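Putative peptidase (Chlamydophila abortus, PDB 3CE2) is probably a zinc-dependent metalloendopeptidase of the M3B oligopeptidase family that degrades a variety of small bioactive peptides. Local coordinates at residues G378-H383 and F412-Q417; Q359-K364 and S382-L387. One frame throughout, in Å; residues are numbered along the deposited sequence.

Contact 1 (G378-H383 and F412-Q417); sequences GCYDSH and FSRKHQ. With ZN (zinc ion), chain G.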
ATOM      1  N   GLY A 378      -0.891  -5.120  15.396  1.00 49.55           N
ATOM      2  CA  GLY A 378      -0.489  -6.175  16.305  1.00 50.77           C
ATOM      3  C   GLY A 378       1.007  -6.209  16.195  1.00 51.50           C
ATOM      4  O   GLY A 378       1.597  -5.398  15.487  1.00 57.62           O
ATOM      5  N   CYS A 379       1.647  -7.118  16.904  1.00 55.35           N
ATOM      6  CA  CYS A 379       3.084  -7.272  16.722  1.00 58.53           C
ATOM      7  C   CYS A 379       3.383  -8.731  16.867  1.00 54.07           C
ATOM      8  O   CYS A 379       2.457  -9.551  16.987  1.00 51.72           O
ATOM      9  CB  CYS A 379       3.869  -6.482  17.769  1.00 62.62           C
ATOM     10  SG  CYS A 379       3.382  -6.946  19.444  1.00 63.67           S
ATOM     11  N   TYR A 380       4.676  -9.039  16.896  1.00 52.90           N
ATOM     12  CA  TYR A 380       5.139 -10.415  16.903  1.00 53.38           C
ATOM     13  C   TYR A 380       4.477 -11.214  18.000  1.00 51.47           C
ATOM     14  O   TYR A 380       4.109 -12.366  17.798  1.00 53.60           O
ATOM     15  CB  TYR A 380       6.663 -10.473  17.019  1.00 55.51           C
ATOM     16  CG  TYR A 380       7.240 -11.826  16.711  1.00 58.06           C
ATOM     17  CD1 TYR A 380       7.373 -12.263  15.389  1.00 56.56           C
ATOM     18  CD2 TYR A 380       7.645 -12.681  17.742  1.00 59.15           C
ATOM     19  CE1 TYR A 380       7.903 -13.513  15.099  1.00 61.05           C
ATOM     20  CE2 TYR A 380       8.173 -13.935  17.471  1.00 59.85           C
ATOM     21  CZ  TYR A 380       8.307 -14.349  16.147  1.00 62.76           C
ATOM     22  OH  TYR A 380       8.837 -15.591  15.876  1.00 58.49           O
ATOM     23  N   ASP A 381       4.263 -10.575  19.142  1.00 59.46           N
ATOM     24  CA  ASP A 381       3.769 -11.283  20.322  1.00 69.30           C
ATOM     25  C   ASP A 381       2.243 -11.389  20.488  1.00 69.54           C
ATOM     26  O   ASP A 381       1.751 -12.228  21.245  1.00 68.42           O
ATOM     27  CB  ASP A 381       4.455 -10.724  21.571  1.00 72.83           C
ATOM     28  CG  ASP A 381       5.952 -11.038  21.586  1.00 76.62           C
ATOM     29  OD1 ASP A 381       6.294 -12.246  21.556  1.00 73.93           O
ATOM     30  OD2 ASP A 381       6.779 -10.093  21.599  1.00 77.11           O
ATOM     31  N   SER A 382       1.499 -10.574  19.746  1.00 68.38           N
ATOM     32  CA  SER A 382       0.041 -10.545  19.851  1.00 64.89           C
ATOM     33  C   SER A 382      -0.635 -11.309  18.721  1.00 64.70           C
ATOM     34  O   SER A 382      -0.005 -11.641  17.721  1.00 67.73           O
ATOM     35  CB  SER A 382      -0.423  -9.094  19.794  1.00 63.08           C
ATOM     36  OG  SER A 382       0.191  -8.396  18.710  1.00 62.38           O
ATOM     37  N   HIS A 383      -1.926 -11.571  18.857  1.00 64.04           N
ATOM     38  CA  HIS A 383      -2.673 -11.966  17.683  1.00 67.22           C
ATOM     39  C   HIS A 383      -2.920 -10.669  16.920  1.00 62.50           C
ATOM     40  O   HIS A 383      -2.546  -9.609  17.414  1.00 57.73           O
ATOM     41  CB  HIS A 383      -3.958 -12.741  18.012  1.00 69.02           C
ATOM     42  CG  HIS A 383      -4.674 -12.256  19.225  1.00 72.09           C
ATOM     43  ND1 HIS A 383      -4.742 -12.992  20.387  1.00 71.07           N
ATOM     44  CD2 HIS A 383      -5.372 -11.120  19.455  1.00 76.74           C
ATOM     45  CE1 HIS A 383      -5.441 -12.327  21.288  1.00 75.87           C
ATOM     46  NE2 HIS A 383      -5.840 -11.189  20.745  1.00 81.89           N
ATOM     47  N   PHE A 412      -0.184 -15.639  10.008  1.00 41.96           N
ATOM     48  CA  PHE A 412       0.585 -16.740   9.449  1.00 39.70           C
ATOM     49  C   PHE A 412       2.086 -16.496   9.496  1.00 40.47           C
ATOM     50  O   PHE A 412       2.838 -17.403   9.813  1.00 53.81           O
ATOM     51  CB  PHE A 412       0.175 -16.994   8.008  1.00 44.91           C
ATOM     52  CG  PHE A 412      -1.043 -17.840   7.862  1.00 40.39           C
ATOM     53  CD1 PHE A 412      -1.208 -18.979   8.628  1.00 46.60           C
ATOM     54  CD2 PHE A 412      -2.002 -17.528   6.918  1.00 40.49           C
ATOM     55  CE1 PHE A 412      -2.328 -19.784   8.459  1.00 44.97           C
ATOM     56  CE2 PHE A 412      -3.132 -18.317   6.745  1.00 39.77           C
ATOM     57  CZ  PHE A 412      -3.291 -19.448   7.512  1.00 42.57           C
ATOM     58  N   SER A 413       2.517 -15.279   9.186  1.00 43.24           N
ATOM     59  CA  SER A 413       3.938 -14.930   9.181  1.00 42.36           C
ATOM     60  C   SER A 413       4.572 -14.964  10.554  1.00 45.78           C
ATOM     61  O   SER A 413       5.720 -15.382  10.694  1.00 48.69           O
ATOM     62  CB  SER A 413       4.173 -13.561   8.547  1.00 37.28           C
ATOM     63  OG  SER A 413       4.029 -13.648   7.142  1.00 44.09           O
ATOM     64  N   ARG A 414       3.833 -14.506  11.559  1.00 47.99           N
ATOM     65  CA  ARG A 414       4.345 -14.465  12.934  1.00 50.30           C
ATOM     66  C   ARG A 414       4.491 -15.859  13.508  1.00 51.70           C
ATOM     67  O   ARG A 414       5.463 -16.154  14.199  1.00 53.47           O
ATOM     68  CB  ARG A 414       3.413 -13.658  13.828  1.00 48.98           C
ATOM     69  CG  ARG A 414       3.576 -12.171  13.655  1.00 51.46           C
ATOM     70  CD  ARG A 414       2.377 -11.445  14.175  1.00 49.75           C
ATOM     71  NE  ARG A 414       2.416 -10.072  13.720  1.00 51.68           N
ATOM     72  CZ  ARG A 414       1.411  -9.221  13.844  1.00 50.70           C
ATOM     73  NH1 ARG A 414       0.283  -9.592  14.444  1.00 53.64           N
ATOM     74  NH2 ARG A 414       1.555  -7.995  13.378  1.00 46.80           N
ATOM     75  N   LYS A 415       3.506 -16.699  13.208  1.00 45.18           N
ATOM     76  CA  LYS A 415       3.496 -18.093  13.597  1.00 44.38           C
ATOM     77  C   LYS A 415       4.643 -18.910  12.956  1.00 46.25           C
ATOM     78  O   LYS A 415       5.063 -19.915  13.502  1.00 49.75           O
ATOM     79  CB  LYS A 415       2.141 -18.690  13.221  1.00 43.96           C
ATOM     80  CG  LYS A 415       1.702 -19.843  14.063  1.00 55.99           C
ATOM     81  CD  LYS A 415       0.172 -19.876  14.200  1.00 65.29           C
ATOM     82  CE  LYS A 415      -0.394 -21.271  13.837  1.00 69.59           C
ATOM     83  NZ  LYS A 415      -0.507 -21.502  12.339  1.00 67.44           N
ATOM     84  N   HIS A 416       5.156 -18.499  11.808  1.00 44.17           N
ATOM     85  CA  HIS A 416       6.192 -19.307  11.163  1.00 46.64           C
ATOM     86  C   HIS A 416       7.551 -18.635  10.992  1.00 47.36           C
ATOM     87  O   HIS A 416       8.467 -19.280  10.550  1.00 55.20           O
ATOM     88  CB  HIS A 416       5.714 -19.869   9.810  1.00 47.91           C
ATOM     89  CG  HIS A 416       4.609 -20.885   9.923  1.00 50.30           C
ATOM     90  ND1 HIS A 416       3.272 -20.548   9.845  1.00 43.39           N
ATOM     91  CD2 HIS A 416       4.647 -22.229  10.115  1.00 49.81           C
ATOM     92  CE1 HIS A 416       2.535 -21.641   9.962  1.00 42.34           C
ATOM     93  NE2 HIS A 416       3.345 -22.674  10.134  1.00 49.22           N
ATOM     94  N   GLN A 417       7.716 -17.364  11.346  1.00 45.07           N
ATOM     95  CA  GLN A 417       9.021 -16.727  11.133  1.00 38.12           C
ATOM     96  C   GLN A 417       9.659 -16.230  12.410  1.00 40.45           C
ATOM     97  O   GLN A 417       8.974 -15.923  13.386  1.00 44.57           O
ATOM     98  CB  GLN A 417       8.908 -15.554  10.156  1.00 37.02           C
ATOM     99  CG  GLN A 417       8.300 -15.928   8.857  1.00 32.82           C
ATOM    100  CD  GLN A 417       9.247 -16.767   8.028  1.00 35.66           C
ATOM    101  OE1 GLN A 417      10.471 -16.603   8.099  1.00 43.10           O
ATOM    102  NE2 GLN A 417       8.691 -17.629   7.197  1.00 31.38           N
TER
HETATM  103 ZN    ZN G 706       2.917 -24.379   8.937  0.50 51.01          ZN

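Contact 2 (Q359-K364 and S382-L387); sequences QGWVDK and SHPYVL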
ATOM      1  N   GLN A 359     -12.031 -14.846  19.646  1.00 58.54           N
ATOM      2  CA  GLN A 359     -10.634 -14.635  20.022  1.00 55.97           C
ATOM      3  C   GLN A 359     -10.330 -13.179  20.398  1.00 56.35           C
ATOM      4  O   GLN A 359      -9.212 -12.863  20.825  1.00 56.16           O
ATOM      5  CB  GLN A 359      -9.706 -15.091  18.879  1.00 59.91           C
ATOM      6  CG  GLN A 359      -8.980 -16.416  19.110  1.00 68.94           C
ATOM      7  CD  GLN A 359      -9.799 -17.406  19.947  1.00 73.33           C
ATOM      8  OE1 GLN A 359      -9.473 -17.667  21.109  1.00 74.00           O
ATOM      9  NE2 GLN A 359     -10.870 -17.952  19.361  1.00 73.18           N
ATOM     10  N   GLY A 360     -11.307 -12.289  20.212  1.00 45.69           N
ATOM     11  CA  GLY A 360     -11.115 -10.870  20.516  1.00 53.70           C
ATOM     12  C   GLY A 360     -10.164 -10.083  19.617  1.00 52.57           C
ATOM     13  O   GLY A 360      -9.456  -9.194  20.074  1.00 50.08           O
ATOM     14  N   TRP A 361     -10.138 -10.405  18.333  1.00 51.54           N
ATOM     15  CA  TRP A 361      -9.284  -9.684  17.402  1.00 51.38           C
ATOM     16  C   TRP A 361      -9.847  -8.288  17.085  1.00 50.47           C
ATOM     17  O   TRP A 361      -9.099  -7.329  16.873  1.00 48.34           O
ATOM     18  CB  TRP A 361      -9.196 -10.467  16.099  1.00 53.80           C
ATOM     19  CG  TRP A 361      -8.356 -11.690  16.166  1.00 57.15           C
ATOM     20  CD1 TRP A 361      -7.931 -12.343  17.292  1.00 55.00           C
ATOM     21  CD2 TRP A 361      -7.837 -12.422  15.055  1.00 54.33           C
ATOM     22  NE1 TRP A 361      -7.174 -13.428  16.944  1.00 53.30           N
ATOM     23  CE2 TRP A 361      -7.104 -13.504  15.577  1.00 54.66           C
ATOM     24  CE3 TRP A 361      -7.917 -12.262  13.668  1.00 52.60           C
ATOM     25  CZ2 TRP A 361      -6.459 -14.432  14.760  1.00 55.72           C
ATOM     26  CZ3 TRP A 361      -7.283 -13.181  12.854  1.00 55.14           C
ATOM     27  CH2 TRP A 361      -6.561 -14.254  13.400  1.00 57.28           C
ATOM     28  N   VAL A 362     -11.171  -8.208  17.062  1.00 45.66           N
ATOM     29  CA  VAL A 362     -11.889  -7.103  16.466  1.00 48.86           C
ATOM     30  C   VAL A 362     -12.474  -6.125  17.454  1.00 49.17           C
ATOM     31  O   VAL A 362     -13.236  -6.503  18.329  1.00 49.88           O
ATOM     32  CB  VAL A 362     -13.108  -7.629  15.744  1.00 44.18           C
ATOM     33  CG1 VAL A 362     -13.409  -6.752  14.558  1.00 44.70           C
ATOM     34  CG2 VAL A 362     -12.874  -9.068  15.334  1.00 48.50           C
ATOM     35  N   ASP A 363     -12.151  -4.858  17.280  1.00 51.17           N
ATOM     36  CA  ASP A 363     -12.971  -3.809  17.859  1.00 51.53           C
ATOM     37  C   ASP A 363     -14.049  -3.402  16.845  1.00 48.54           C
ATOM     38  O   ASP A 363     -13.774  -2.682  15.892  1.00 50.79           O
ATOM     39  CB  ASP A 363     -12.104  -2.622  18.240  1.00 54.52           C
ATOM     40  CG  ASP A 363     -12.612  -1.921  19.467  1.00 59.34           C
ATOM     41  OD1 ASP A 363     -12.550  -2.512  20.566  1.00 54.72           O
ATOM     42  OD2 ASP A 363     -13.078  -0.779  19.324  1.00 60.45           O
ATOM     43  N   LYS A 364     -15.276  -3.855  17.049  1.00 42.51           N
ATOM     44  CA  LYS A 364     -16.298  -3.782  15.990  1.00 48.04           C
ATOM     45  C   LYS A 364     -16.914  -2.443  15.566  1.00 49.38           C
ATOM     46  O   LYS A 364     -17.149  -2.219  14.374  1.00 43.75           O
ATOM     47  CB  LYS A 364     -17.459  -4.721  16.325  1.00 48.86           C
ATOM     48  CG  LYS A 364     -17.063  -6.172  16.347  1.00 51.95           C
ATOM     49  CD  LYS A 364     -18.247  -7.043  16.673  1.00 51.38           C
ATOM     50  CE  LYS A 364     -17.803  -8.305  17.324  1.00 52.62           C
ATOM     51  NZ  LYS A 364     -18.629  -8.482  18.529  1.00 59.90           N
ATOM     52  N   SER A 382       1.499 -10.574  19.746  1.00 68.38           N
ATOM     53  CA  SER A 382       0.041 -10.545  19.851  1.00 64.89           C
ATOM     54  C   SER A 382      -0.635 -11.309  18.721  1.00 64.70           C
ATOM     55  O   SER A 382      -0.005 -11.641  17.721  1.00 67.73           O
ATOM     56  CB  SER A 382      -0.423  -9.094  19.794  1.00 63.08           C
ATOM     57  OG  SER A 382       0.191  -8.396  18.710  1.00 62.38           O
ATOM     58  N   HIS A 383      -1.926 -11.571  18.857  1.00 64.04           N
ATOM     59  CA  HIS A 383      -2.673 -11.966  17.683  1.00 67.22           C
ATOM     60  C   HIS A 383      -2.920 -10.669  16.920  1.00 62.50           C
ATOM     61  O   HIS A 383      -2.546  -9.609  17.414  1.00 57.73           O
ATOM     62  CB  HIS A 383      -3.958 -12.741  18.012  1.00 69.02           C
ATOM     63  CG  HIS A 383      -4.674 -12.256  19.225  1.00 72.09           C
ATOM     64  ND1 HIS A 383      -4.742 -12.992  20.387  1.00 71.07           N
ATOM     65  CD2 HIS A 383      -5.372 -11.120  19.455  1.00 76.74           C
ATOM     66  CE1 HIS A 383      -5.441 -12.327  21.288  1.00 75.87           C
ATOM     67  NE2 HIS A 383      -5.840 -11.189  20.745  1.00 81.89           N
ATOM     68  N   PRO A 384      -3.468 -10.753  15.688  1.00 56.26           N
ATOM     69  CA  PRO A 384      -3.704  -9.512  14.955  1.00 58.66           C
ATOM     70  C   PRO A 384      -4.889  -8.765  15.568  1.00 63.00           C
ATOM     71  O   PRO A 384      -5.756  -9.366  16.199  1.00 69.12           O
ATOM     72  CB  PRO A 384      -4.038  -9.986  13.541  1.00 55.13           C
ATOM     73  CG  PRO A 384      -4.490 -11.392  13.694  1.00 53.19           C
ATOM     74  CD  PRO A 384      -3.881 -11.947  14.930  1.00 49.33           C
ATOM     75  N   TYR A 385      -4.907  -7.454  15.427  1.00 57.61           N
ATOM     76  CA  TYR A 385      -5.976  -6.685  16.003  1.00 50.26           C
ATOM     77  C   TYR A 385      -6.560  -5.900  14.871  1.00 47.86           C
ATOM     78  O   TYR A 385      -5.846  -5.258  14.094  1.00 47.97           O
ATOM     79  CB  TYR A 385      -5.449  -5.782  17.116  1.00 51.62           C
ATOM     80  CG  TYR A 385      -5.227  -6.514  18.425  1.00 50.47           C
ATOM     81  CD1 TYR A 385      -6.312  -7.045  19.125  1.00 53.66           C
ATOM     82  CD2 TYR A 385      -3.944  -6.666  18.974  1.00 45.02           C
ATOM     83  CE1 TYR A 385      -6.138  -7.718  20.339  1.00 50.90           C
ATOM     84  CE2 TYR A 385      -3.755  -7.340  20.188  1.00 43.20           C
ATOM     85  CZ  TYR A 385      -4.869  -7.863  20.864  1.00 49.81           C
ATOM     86  OH  TYR A 385      -4.753  -8.529  22.064  1.00 50.50           O
ATOM     87  N   VAL A 386      -7.865  -6.001  14.731  1.00 46.25           N
ATOM     88  CA  VAL A 386      -8.541  -5.295  13.669  1.00 44.65           C
ATOM     89  C   VAL A 386      -9.402  -4.209  14.270  1.00 46.93           C
ATOM     90  O   VAL A 386     -10.332  -4.498  15.044  1.00 40.51           O
ATOM     91  CB  VAL A 386      -9.473  -6.223  12.913  1.00 42.04           C
ATOM     92  CG1 VAL A 386     -10.173  -5.456  11.829  1.00 46.21           C
ATOM     93  CG2 VAL A 386      -8.696  -7.347  12.344  1.00 44.05           C
ATOM     94  N   LEU A 387      -9.101  -2.966  13.911  1.00 46.89           N
ATOM     95  CA  LEU A 387      -9.999  -1.872  14.216  1.00 43.35           C
ATOM     96  C   LEU A 387     -11.006  -1.601  13.090  1.00 46.31           C
ATOM     97  O   LEU A 387     -10.643  -1.253  11.967  1.00 50.18           O
ATOM     98  CB  LEU A 387      -9.209  -0.618  14.539  1.00 44.64           C
ATOM     99  CG  LEU A 387     -10.129   0.526  14.976  1.00 44.91           C
ATOM    100  CD1 LEU A 387      -9.461   1.368  16.070  1.00 35.67           C
ATOM    101  CD2 LEU A 387     -10.579   1.363  13.763  1.00 33.66           C
TER

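Contact 1 (G378-H383 and F412-Q417)
Arg-414 and Tyr-380 run past one another, the arginine reaching toward the loop carbonyls and the tyrosine toward the end of the helix. Arg-414 leaves helix 394-416 near its C-terminal end with its chain extended from CG to NE, and this carries the guanidinium to the loop carbonyls of Gly-378 and Cys-379. There Cys-379 O lies over one face of the group, 3.3 Å from Arg-414 NE but at a poor angle for a hydrogen bond. Gly-378 O is 3.3 Å from Arg-414 NH2. The carbonyl oxygens of Ser-382 and His-383 lie farther off and obliquely.

In return, Tyr-380 CG stands opposite the backbone N (chi1 -166°), sending the ring alongside the aliphatic part of the arginine, with Tyr-380 CD1 4.2 Å from Arg-414 CG. The ring and guanidinium planes are 65° apart. Tyr-380 OH donates to Gln-417 O over 2.5 Å, in the carbonyl plane, tying the loop to the backbone at Gln-417.

The loop itself is set by a type I turn from Cys-379 to Ser-382, with Cys-379 N bound to Ser-382 OG at 2.6 Å. Packing is close around the two long side chains, in contrast to the helix side that faces away from the loop, where Lys-415 is exposed and His-416 NE2 binds a zinc ion at 2.1 Å. In fold terms, the connection between antiparallel strands 375-377 and 385-387 is fastened to the C-terminal end of the helix bearing the HExxH zinc motif of M3 peptidases.

Contact 2 (Q359-K364 and S382-L387)
With CG of Trp-361 opposite its own carbonyl carbon, the indole swings across to segment 382-387, while CG of His-383, lodged between its backbone N and carbonyl carbon (chi1 37°), brings the imidazole to the pyrrole end of the indole. The two rings are nearly parallel, 19° apart, but slid so far that they barely overlap, with the centroid of the Trp-361 five-membered ring 4.8 Å from that of the His-383 ring. Pro-384 CG and CD lie against the six-membered ring on the same face. Pro-384 CG sits 3.4 Å from the centroid of the Trp-361 six-membered ring, 10° off the ring normal, a CH-pi contact, and Pro-384 CD lies 3.6 Å from Trp-361 CE2.

Past this cluster the backbones join as parallel strands. Val-386 N donates to Trp-361 O over 2.8 Å from above the carbonyl plane, whereas Asp-363 N meets Val-386 O at 2.9 Å almost head-on to the carbonyl. A CA-H...O contact, Val-362 CA to Val-386 O at 3.4 Å, lies beside the second bond.

Val-362 and Val-386 point to one face of the sheet, where Val-386 packs on Glu-403 and Ser-407 of helix 394-416. Trp-361 makes a further contact with the same helix, at Met-408. Asp-363 and Leu-387 point to the other face, where Asp-363 forms salt bridges with Lys-370 and Arg-15. The chemistry is thus divided: two backbone bonds set the strand register, the Trp-361 face gathers His-383 and Pro-384 by apolar and pi contacts, and the charge of Asp-363 is met by cations on the face remote from the HExxH helix.

Overall arrangement
From the N terminus, the chain leaves helix 345-357, enters 359-364, runs through strand 375-377 and turns through 378-383 into strand 385-387, where contact 2 closes its loop. By then the first half of contact 1 has already passed; that contact closes only after helix 394-416 has been traversed, at 412-417. The two closures therefore overlap rather than nest, interlocking through the shared Ser-382 and His-383. Contact 2 joins the outer strand 362-363 to the central strand of the mixed sheet, and contact 1 ties the strand connection to the zinc-binding helix. The two meet where Arg-414 NH1 packs 4.0 Å from Pro-384 CA.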